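Protease (Helicobacter pylori, PDB 5EUF) probably cleaves the cytoplasmic domain of human junctional adhesion molecule A as a zinc-dependent M16-family peptidase, weakening the gastric epithelial barrier. Local coordinates at residues B[32-37]-B[367-372]; B[266-271]-B[400-405]. One frame throughout, in Å; residues are numbered along the deposited sequence.

Interaction 1 (B[32-37]-B[367-372])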
loop_
_atom_site.group_PDB
_atom_site.type_symbol
_atom_site.label_atom_id
_atom_site.label_comp_id
_atom_site.label_asym_id
_atom_site.label_seq_id
_atom_site.Cartn_x
_atom_site.Cartn_y
_atom_site.Cartn_z
ATOM N N GLU B 32 14.682 -26.992 -23.999
ATOM C CA GLU B 32 14.613 -25.682 -23.363
ATOM C C GLU B 32 15.263 -25.723 -21.986
ATOM O O GLU B 32 14.961 -26.598 -21.172
ATOM C CB GLU B 32 13.167 -25.196 -23.248
ATOM C CG GLU B 32 13.060 -23.826 -22.591
ATOM C CD GLU B 32 11.662 -23.250 -22.637
ATOM O OE1 GLU B 32 11.167 -22.803 -21.581
ATOM O OE2 GLU B 32 11.061 -23.230 -23.730
ATOM N N VAL B 33 16.158 -24.773 -21.734
ATOM C CA VAL B 33 16.872 -24.710 -20.464
ATOM C C VAL B 33 16.303 -23.610 -19.577
ATOM O O VAL B 33 16.488 -22.429 -19.855
ATOM C CB VAL B 33 18.376 -24.460 -20.677
ATOM C CG1 VAL B 33 19.114 -24.541 -19.356
ATOM C CG2 VAL B 33 18.941 -25.463 -21.666
ATOM N N ASP B 34 15.619 -24.002 -18.506
ATOM C CA ASP B 34 14.970 -23.042 -17.618
ATOM C C ASP B 34 15.712 -22.828 -16.305
ATOM O O ASP B 34 16.221 -23.773 -15.699
ATOM C CB ASP B 34 13.538 -23.485 -17.308
ATOM C CG ASP B 34 12.583 -23.201 -18.439
ATOM O OD1 ASP B 34 12.603 -23.953 -19.434
ATOM O OD2 ASP B 34 11.808 -22.228 -18.330
ATOM N N VAL B 35 15.764 -21.573 -15.874
ATOM C CA VAL B 35 16.190 -21.233 -14.525
ATOM C C VAL B 35 15.083 -20.445 -13.842
ATOM O O VAL B 35 14.776 -19.323 -14.237
ATOM C CB VAL B 35 17.487 -20.412 -14.513
ATOM C CG1 VAL B 35 17.773 -19.904 -13.109
ATOM C CG2 VAL B 35 18.644 -21.249 -15.023
ATOM N N LEU B 36 14.476 -21.045 -12.825
ATOM C CA LEU B 36 13.380 -20.407 -12.113
ATOM C C LEU B 36 13.832 -19.872 -10.759
ATOM O O LEU B 36 14.454 -20.588 -9.976
ATOM C CB LEU B 36 12.229 -21.388 -11.910
ATOM C CG LEU B 36 11.845 -22.279 -13.087
ATOM C CD1 LEU B 36 10.745 -23.238 -12.664
ATOM C CD2 LEU B 36 11.406 -21.438 -14.270
ATOM N N TYR B 37 13.519 -18.611 -10.488
ATOM C CA TYR B 37 13.754 -18.046 -9.169
ATOM C C TYR B 37 12.423 -17.822 -8.466
ATOM O O TYR B 37 11.514 -17.207 -9.026
ATOM C CB TYR B 37 14.534 -16.737 -9.266
ATOM C CG TYR B 37 15.975 -16.906 -9.693
ATOM C CD1 TYR B 37 16.958 -17.248 -8.770
ATOM C CD2 TYR B 37 16.357 -16.710 -11.015
ATOM C CE1 TYR B 37 18.278 -17.395 -9.154
ATOM C CE2 TYR B 37 17.672 -16.853 -11.408
ATOM C CZ TYR B 37 18.628 -17.200 -10.476
ATOM O OH TYR B 37 19.938 -17.348 -10.867
ATOM N N ASP B 367 6.052 -25.464 -24.226
ATOM C CA ASP B 367 4.756 -25.533 -23.565
ATOM C C ASP B 367 4.845 -26.349 -22.282
ATOM O O ASP B 367 4.306 -25.956 -21.247
ATOM C CB ASP B 367 3.705 -26.127 -24.504
ATOM C CG ASP B 367 3.402 -25.225 -25.687
ATOM O OD1 ASP B 367 3.464 -23.988 -25.528
ATOM O OD2 ASP B 367 3.098 -25.753 -26.779
ATOM N N VAL B 368 5.533 -27.485 -22.357
ATOM C CA VAL B 368 5.690 -28.369 -21.206
ATOM C C VAL B 368 6.462 -27.677 -20.086
ATOM O O VAL B 368 6.110 -27.794 -18.909
ATOM C CB VAL B 368 6.409 -29.674 -21.595
ATOM C CG1 VAL B 368 6.632 -30.550 -20.373
ATOM C CG2 VAL B 368 5.605 -30.423 -22.642
ATOM N N ALA B 369 7.508 -26.948 -20.461
ATOM C CA ALA B 369 8.307 -26.205 -19.496
ATOM C C ALA B 369 7.447 -25.184 -18.757
ATOM O O ALA B 369 7.485 -25.104 -17.531
ATOM C CB ALA B 369 9.473 -25.518 -20.187
ATOM N N GLY B 370 6.666 -24.419 -19.514
ATOM C CA GLY B 370 5.780 -23.418 -18.947
ATOM C C GLY B 370 4.794 -23.992 -17.946
ATOM O O GLY B 370 4.452 -23.342 -16.958
ATOM N N LEU B 371 4.335 -25.214 -18.199
ATOM C CA LEU B 371 3.430 -25.886 -17.275
ATOM C C LEU B 371 4.148 -26.242 -15.979
ATOM O O LEU B 371 3.698 -25.882 -14.890
ATOM C CB LEU B 371 2.841 -27.146 -17.911
ATOM C CG LEU B 371 1.911 -26.940 -19.107
ATOM C CD1 LEU B 371 1.399 -28.275 -19.624
ATOM C CD2 LEU B 371 0.752 -26.027 -18.737
ATOM N N PHE B 372 5.267 -26.949 -16.106
ATOM C CA PHE B 372 6.048 -27.377 -14.949
ATOM C C PHE B 372 6.563 -26.202 -14.127
ATOM O O PHE B 372 6.589 -26.263 -12.899
ATOM C CB PHE B 372 7.226 -28.244 -15.392
ATOM C CG PHE B 372 6.879 -29.692 -15.577
ATOM C CD1 PHE B 372 6.381 -30.151 -16.785
ATOM C CD2 PHE B 372 7.060 -30.598 -14.547
ATOM C CE1 PHE B 372 6.066 -31.484 -16.958
ATOM C CE2 PHE B 372 6.748 -31.930 -14.715
ATOM C CZ PHE B 372 6.250 -32.374 -15.923
#

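Interaction 2 (B[266-271]-B[400-405])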
loop_
_atom_site.group_PDB
_atom_site.type_symbol
_atom_site.label_atom_id
_atom_site.label_comp_id
_atom_site.label_asym_id
_atom_site.label_seq_id
_atom_site.Cartn_x
_atom_site.Cartn_y
_atom_site.Cartn_z
ATOM N N GLN B 266 -9.561 -24.168 -8.301
ATOM C CA GLN B 266 -8.799 -23.511 -9.358
ATOM C C GLN B 266 -9.084 -24.117 -10.726
ATOM O O GLN B 266 -9.098 -23.407 -11.731
ATOM C CB GLN B 266 -7.297 -23.574 -9.066
ATOM C CG GLN B 266 -6.849 -22.710 -7.899
ATOM C CD GLN B 266 -7.152 -21.234 -8.105
ATOM O OE1 GLN B 266 -7.308 -20.767 -9.236
ATOM N NE2 GLN B 266 -7.239 -20.491 -7.007
ATOM N N VAL B 267 -9.312 -25.425 -10.764
ATOM C CA VAL B 267 -9.566 -26.105 -12.028
ATOM C C VAL B 267 -10.895 -25.643 -12.616
ATOM O O VAL B 267 -10.996 -25.379 -13.813
ATOM C CB VAL B 267 -9.573 -27.634 -11.859
ATOM C CG1 VAL B 267 -9.787 -28.316 -13.203
ATOM C CG2 VAL B 267 -8.269 -28.099 -11.228
ATOM N N ALA B 268 -11.908 -25.531 -11.764
ATOM C CA ALA B 268 -13.217 -25.048 -12.193
ATOM C C ALA B 268 -13.141 -23.588 -12.625
ATOM O O ALA B 268 -13.767 -23.190 -13.608
ATOM C CB ALA B 268 -14.235 -25.218 -11.084
ATOM N N LEU B 269 -12.373 -22.797 -11.882
ATOM C CA LEU B 269 -12.145 -21.398 -12.221
ATOM C C LEU B 269 -11.510 -21.271 -13.601
ATOM O O LEU B 269 -11.916 -20.437 -14.410
ATOM C CB LEU B 269 -11.260 -20.733 -11.169
ATOM C CG LEU B 269 -11.910 -20.448 -9.818
ATOM C CD1 LEU B 269 -10.853 -20.156 -8.766
ATOM C CD2 LEU B 269 -12.872 -19.282 -9.945
ATOM N N ASP B 270 -10.512 -22.105 -13.865
ATOM C CA ASP B 270 -9.907 -22.177 -15.188
ATOM C C ASP B 270 -10.969 -22.503 -16.235
ATOM O O ASP B 270 -11.006 -21.896 -17.305
ATOM C CB ASP B 270 -8.785 -23.221 -15.214
ATOM C CG ASP B 270 -7.557 -22.778 -14.438
ATOM O OD1 ASP B 270 -7.647 -21.781 -13.694
ATOM O OD2 ASP B 270 -6.500 -23.428 -14.570
ATOM N N ALA B 271 -11.842 -23.451 -15.908
ATOM C CA ALA B 271 -12.918 -23.845 -16.811
ATOM C C ALA B 271 -13.931 -22.717 -17.003
ATOM O O ALA B 271 -14.475 -22.546 -18.093
ATOM C CB ALA B 271 -13.611 -25.096 -16.295
ATOM N N VAL B 400 -21.042 -23.915 -11.554
ATOM C CA VAL B 400 -22.047 -23.017 -10.993
ATOM C C VAL B 400 -21.829 -22.803 -9.493
ATOM O O VAL B 400 -22.047 -21.705 -8.980
ATOM C CB VAL B 400 -23.475 -23.550 -11.243
ATOM C CG1 VAL B 400 -24.514 -22.604 -10.659
ATOM C CG2 VAL B 400 -23.711 -23.735 -12.733
ATOM N N ARG B 401 -21.393 -23.848 -8.795
ATOM C CA ARG B 401 -21.044 -23.729 -7.380
ATOM C C ARG B 401 -19.916 -22.724 -7.186
ATOM O O ARG B 401 -20.012 -21.817 -6.361
ATOM C CB ARG B 401 -20.627 -25.082 -6.798
ATOM C CG ARG B 401 -20.128 -24.996 -5.358
ATOM C CD ARG B 401 -19.387 -26.256 -4.925
ATOM N NE ARG B 401 -18.071 -26.374 -5.552
ATOM C CZ ARG B 401 -17.772 -27.245 -6.512
ATOM N NH1 ARG B 401 -18.695 -28.086 -6.958
ATOM N NH2 ARG B 401 -16.547 -27.278 -7.020
ATOM N N VAL B 402 -18.846 -22.902 -7.954
ATOM C CA VAL B 402 -17.684 -22.029 -7.886
ATOM C C VAL B 402 -18.063 -20.601 -8.263
ATOM O O VAL B 402 -17.576 -19.638 -7.664
ATOM C CB VAL B 402 -16.558 -22.538 -8.806
ATOM C CG1 VAL B 402 -15.414 -21.543 -8.860
ATOM C CG2 VAL B 402 -16.060 -23.888 -8.322
ATOM N N ALA B 403 -18.950 -20.474 -9.247
ATOM C CA ALA B 403 -19.440 -19.172 -9.679
ATOM C C ALA B 403 -20.111 -18.426 -8.528
ATOM O O ALA B 403 -19.691 -17.328 -8.165
ATOM C CB ALA B 403 -20.401 -19.328 -10.842
ATOM N N ASN B 404 -21.144 -19.031 -7.949
ATOM C CA ASN B 404 -21.867 -18.411 -6.841
ATOM C C ASN B 404 -21.005 -18.210 -5.599
ATOM O O ASN B 404 -21.301 -17.362 -4.755
ATOM C CB ASN B 404 -23.094 -19.247 -6.475
ATOM C CG ASN B 404 -24.218 -19.091 -7.472
ATOM O OD1 ASN B 404 -25.157 -18.326 -7.251
ATOM N ND2 ASN B 404 -24.128 -19.813 -8.582
ATOM N N GLU B 405 -19.938 -18.992 -5.492
ATOM C CA GLU B 405 -19.072 -18.938 -4.323
ATOM C C GLU B 405 -18.226 -17.673 -4.297
ATOM O O GLU B 405 -18.079 -17.035 -3.255
ATOM C CB GLU B 405 -18.163 -20.165 -4.281
ATOM C CG GLU B 405 -17.236 -20.209 -3.079
ATOM C CD GLU B 405 -17.953 -20.572 -1.794
ATOM O OE1 GLU B 405 -19.104 -21.053 -1.867
ATOM O OE2 GLU B 405 -17.363 -20.379 -0.710
#

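Interaction 1 (B[32-37]-B[367-372])
Ala369 presents its CB to two acidic side chains of the strand, Glu32 and Asp34. Ala369 CB lies 3.5 Å from Glu32 OE1 and 3.6 Å from Asp34 OD1. The two carboxylates come from alternate positions on one face of the strand. Glu32 is an extended chain with CG anti to the backbone N (chi1 -180°), which carries its carboxylate out to Ala369 CB. The shorter Asp34 reaches the same methyl with OD1. A methyl can give no hydrogen bond, and the strongest polar partner of both acids, Arg92, lies outside the two segments. Arg92 forms salt bridges with both, to Glu32 OE1 and Asp34 OD2. Its charge would probably offset some of the repulsion between the two carboxylates. Ser366, just before the helical segment, makes a weak hydrogen bond to Glu32 OE2. The small side chain of Ala369 is consistent with the close approach, the CA atoms of Glu32 and Ala369 being 7.4 Å apart. Strand 30-37 runs between strands 192-198 and 91-98 of a mixed sheet. Helix 365-376 lies over one face, where Ala369 also touches Val197 and Val368 touches Val22. Helix 102-113 packs on the opposite face against Val33, Val35 and Tyr37.

Interaction 2 (B[266-271]-B[400-405])
Val400 O is gripped twice by Asn404, one helical turn further on. Asn404 N makes the usual helix bond to Val400 O at 3.0 Å. Asn404 ND2 reaches the same Val400 O at 2.8 Å, with a nearly straight N-H line of 173°. The two donors come from opposite faces of the carbonyl plane. Asn404 ND2 also bonds to Lys338 O, which would further restrain the amide. On another side of this helix, Val402 makes the apolar contact with helix 266-276. Its two methyls divide the work. Val402 CG2 meets Ala268 CB at 3.6 Å. Val402 CG1 lies against the end of Leu269, 3.6 Å from Leu269 CD2. With CG1 anti to the backbone N of Val402 (chi1 173°), that branch is placed at Leu269 and CG2 is left for Ala268. The side chains of Leu269 and Val402 cross at a slant. Ala268 offers only a methyl, and the CA atoms of Ala268 and Val402 stand 6.9 Å apart. Arg401 bridges to Asp265, just before helix 266-276, and to Asp398 of its own helix. Helix 266-276 also packs through Val267 and Ala271 on helix 387-392, and Leu269 rests on Val258 of strand 251-258.

In the fold
The two interactions are separate, with centres 27 Å apart and nearest atoms about 9 Å apart. Their segments alternate along the chain: 32-37, 266-271, 367-372, 400-405. Interaction 1 pairs a strand of the six-stranded sheet with a helix. In interaction 2 the paired segments are both helical and meet through apolar groups, beside the five-stranded sheet. Helices 365-376 and 396-406 are separated in sequence by helices 381-385 and 387-392. Both contacts lie away from the zinc site of His53 and Glu133, and from Glu56, the likely proton acceptor. A bound zinc ion about 9 Å from the side chain of Leu269 appears to lie apart from that site, and no role is assigned to it.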